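Long-range contact in tryptophan synthase alpha chain (Chlamydia trachomatis, PDB 6V82), which probably cleaves indoleglycerol phosphate to indole and glyceraldehyde 3-phosphate, as the alpha subunit of tryptophan synthase in the last step of tryptophan biosynthesis: residues L125-S130 against P158-L163. Numbering follows the deposited sequence.
Sequences LPAPLS and PERMSL
R160 and L163, one turn apart on the first part of helix 158-167, pack against the extended, proline-rich loop P126-S130 in a mixed apolar and polar contact without hydrogen bonds between the two segments. It sits at the periphery of the chain, about 20 Å from its centre (centre to centre), away from the predicted catalytic residues. R160 has the largest share of it. Its chain bends at chi2 (-89°) and again at chi3, which lays the guanidinium along the loop, with one face over the carbonyl oxygen of A127. NH1 comes within 2.7 Å of A127 O, which lies over the face, where the N-H bonds do not point; the positive charge near this oxygen is probably favourable. At the guanidinium edge, P126 CB lies 3.2 Å from NH1. L129 approaches obliquely: with CG anti to the backbone N (chi1 -166°), its CD1 reaches R160 CD at 3.6 Å and also borders NH2.

In this TIM-barrel protein the loop follows strand 119-122 and leads to helix 136-144, while the helix comes after the next strand, 147-153; the contact thus ties together two successive beta-alpha units. Further along the helix, L163 meets P128 at about a right angle, its CD1 3.5 Å from P128 CB. That same methyl lies 3.3 Å from P128 O and also close to S130 O, while Y167 of the same helix adds to the cover of the proline. E159 contributes its CB, 3.5 Å from L129 O, and its carboxylate turns away toward T157, to which OE1 makes a weak hydrogen bond. A chain of another protein in the assembly packs on P126, L129 and R160.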
# COMPACT_ATOMS: atom_id res chain seq x y z
N LEU A 125 -25.88 -32.24 8.50
CA LEU A 125 -27.27 -31.95 8.84
C LEU A 125 -27.56 -32.47 10.24
O LEU A 125 -27.96 -33.63 10.40
CB LEU A 125 -28.24 -32.57 7.83
CG LEU A 125 -29.71 -32.24 8.07
CD1 LEU A 125 -29.99 -30.76 7.88
CD2 LEU A 125 -30.60 -33.08 7.17
N PRO A 126 -27.37 -31.66 11.27
CA PRO A 126 -27.68 -32.12 12.63
C PRO A 126 -29.18 -32.20 12.88
O PRO A 126 -29.98 -31.48 12.27
CB PRO A 126 -27.02 -31.06 13.52
CG PRO A 126 -26.97 -29.84 12.67
CD PRO A 126 -26.76 -30.32 11.26
N ALA A 127 -29.57 -33.10 13.78
CA ALA A 127 -30.95 -33.18 14.22
C ALA A 127 -31.38 -31.84 14.78
O ALA A 127 -30.57 -31.11 15.35
CB ALA A 127 -31.12 -34.26 15.29
N PRO A 128 -32.65 -31.46 14.62
CA PRO A 128 -33.06 -30.12 15.02
C PRO A 128 -32.88 -29.90 16.51
O PRO A 128 -32.94 -30.83 17.32
CB PRO A 128 -34.54 -30.06 14.61
CG PRO A 128 -34.68 -31.11 13.55
CD PRO A 128 -33.74 -32.21 13.97
N LEU A 129 -32.63 -28.64 16.88
CA LEU A 129 -32.31 -28.34 18.27
C LEU A 129 -33.57 -28.22 19.13
O LEU A 129 -33.61 -28.77 20.23
CB LEU A 129 -31.47 -27.07 18.35
CG LEU A 129 -30.79 -26.81 19.70
CD1 LEU A 129 -30.35 -28.11 20.36
CD2 LEU A 129 -29.60 -25.88 19.51
N SER A 130 -34.59 -27.52 18.65
CA SER A 130 -35.82 -27.38 19.43
C SER A 130 -36.60 -28.69 19.45
O SER A 130 -36.68 -29.39 18.43
CB SER A 130 -36.71 -26.27 18.88
OG SER A 130 -37.95 -26.23 19.57
N PRO A 158 -29.26 -32.63 26.06
CA PRO A 158 -30.50 -33.41 26.18
C PRO A 158 -31.55 -33.05 25.14
O PRO A 158 -32.33 -33.92 24.74
CB PRO A 158 -30.97 -33.08 27.61
CG PRO A 158 -30.14 -31.89 28.06
CD PRO A 158 -28.84 -32.02 27.33
N GLU A 159 -31.58 -31.79 24.68
CA GLU A 159 -32.49 -31.37 23.62
C GLU A 159 -32.28 -32.17 22.34
O GLU A 159 -33.24 -32.49 21.62
CB GLU A 159 -32.32 -29.88 23.33
CG GLU A 159 -32.98 -28.93 24.31
CD GLU A 159 -32.37 -28.99 25.69
OE1 GLU A 159 -31.13 -28.93 25.80
OE2 GLU A 159 -33.13 -29.10 26.68
N ARG A 160 -31.02 -32.47 22.01
CA ARG A 160 -30.74 -33.36 20.89
C ARG A 160 -31.21 -34.76 21.20
O ARG A 160 -32.00 -35.34 20.45
CB ARG A 160 -29.24 -33.37 20.59
CG ARG A 160 -28.47 -32.18 21.08
CD ARG A 160 -28.48 -31.13 20.03
NE ARG A 160 -28.33 -31.75 18.73
CZ ARG A 160 -28.37 -31.09 17.59
NH1 ARG A 160 -28.23 -31.74 16.45
NH2 ARG A 160 -28.55 -29.77 17.60
N MET A 161 -30.73 -35.32 22.33
CA MET A 161 -31.06 -36.67 22.77
C MET A 161 -32.50 -37.04 22.49
O MET A 161 -32.79 -38.13 21.98
CB MET A 161 -30.78 -36.79 24.27
CG MET A 161 -29.31 -36.78 24.62
SD MET A 161 -28.45 -38.11 23.76
CE MET A 161 -27.50 -38.82 25.11
N SER A 162 -33.43 -36.13 22.80
CA SER A 162 -34.83 -36.32 22.45
C SER A 162 -35.01 -36.38 20.94
O SER A 162 -35.49 -37.39 20.40
CB SER A 162 -35.67 -35.18 23.02
OG SER A 162 -35.40 -35.01 24.40
N LEU A 163 -34.63 -35.31 20.24
CA LEU A 163 -34.88 -35.28 18.80
C LEU A 163 -33.96 -36.23 18.05
O LEU A 163 -34.36 -36.78 17.01
CB LEU A 163 -34.75 -33.86 18.25
CG LEU A 163 -36.10 -33.15 18.09
CD1 LEU A 163 -35.96 -32.05 17.08
CD2 LEU A 163 -37.22 -34.10 17.68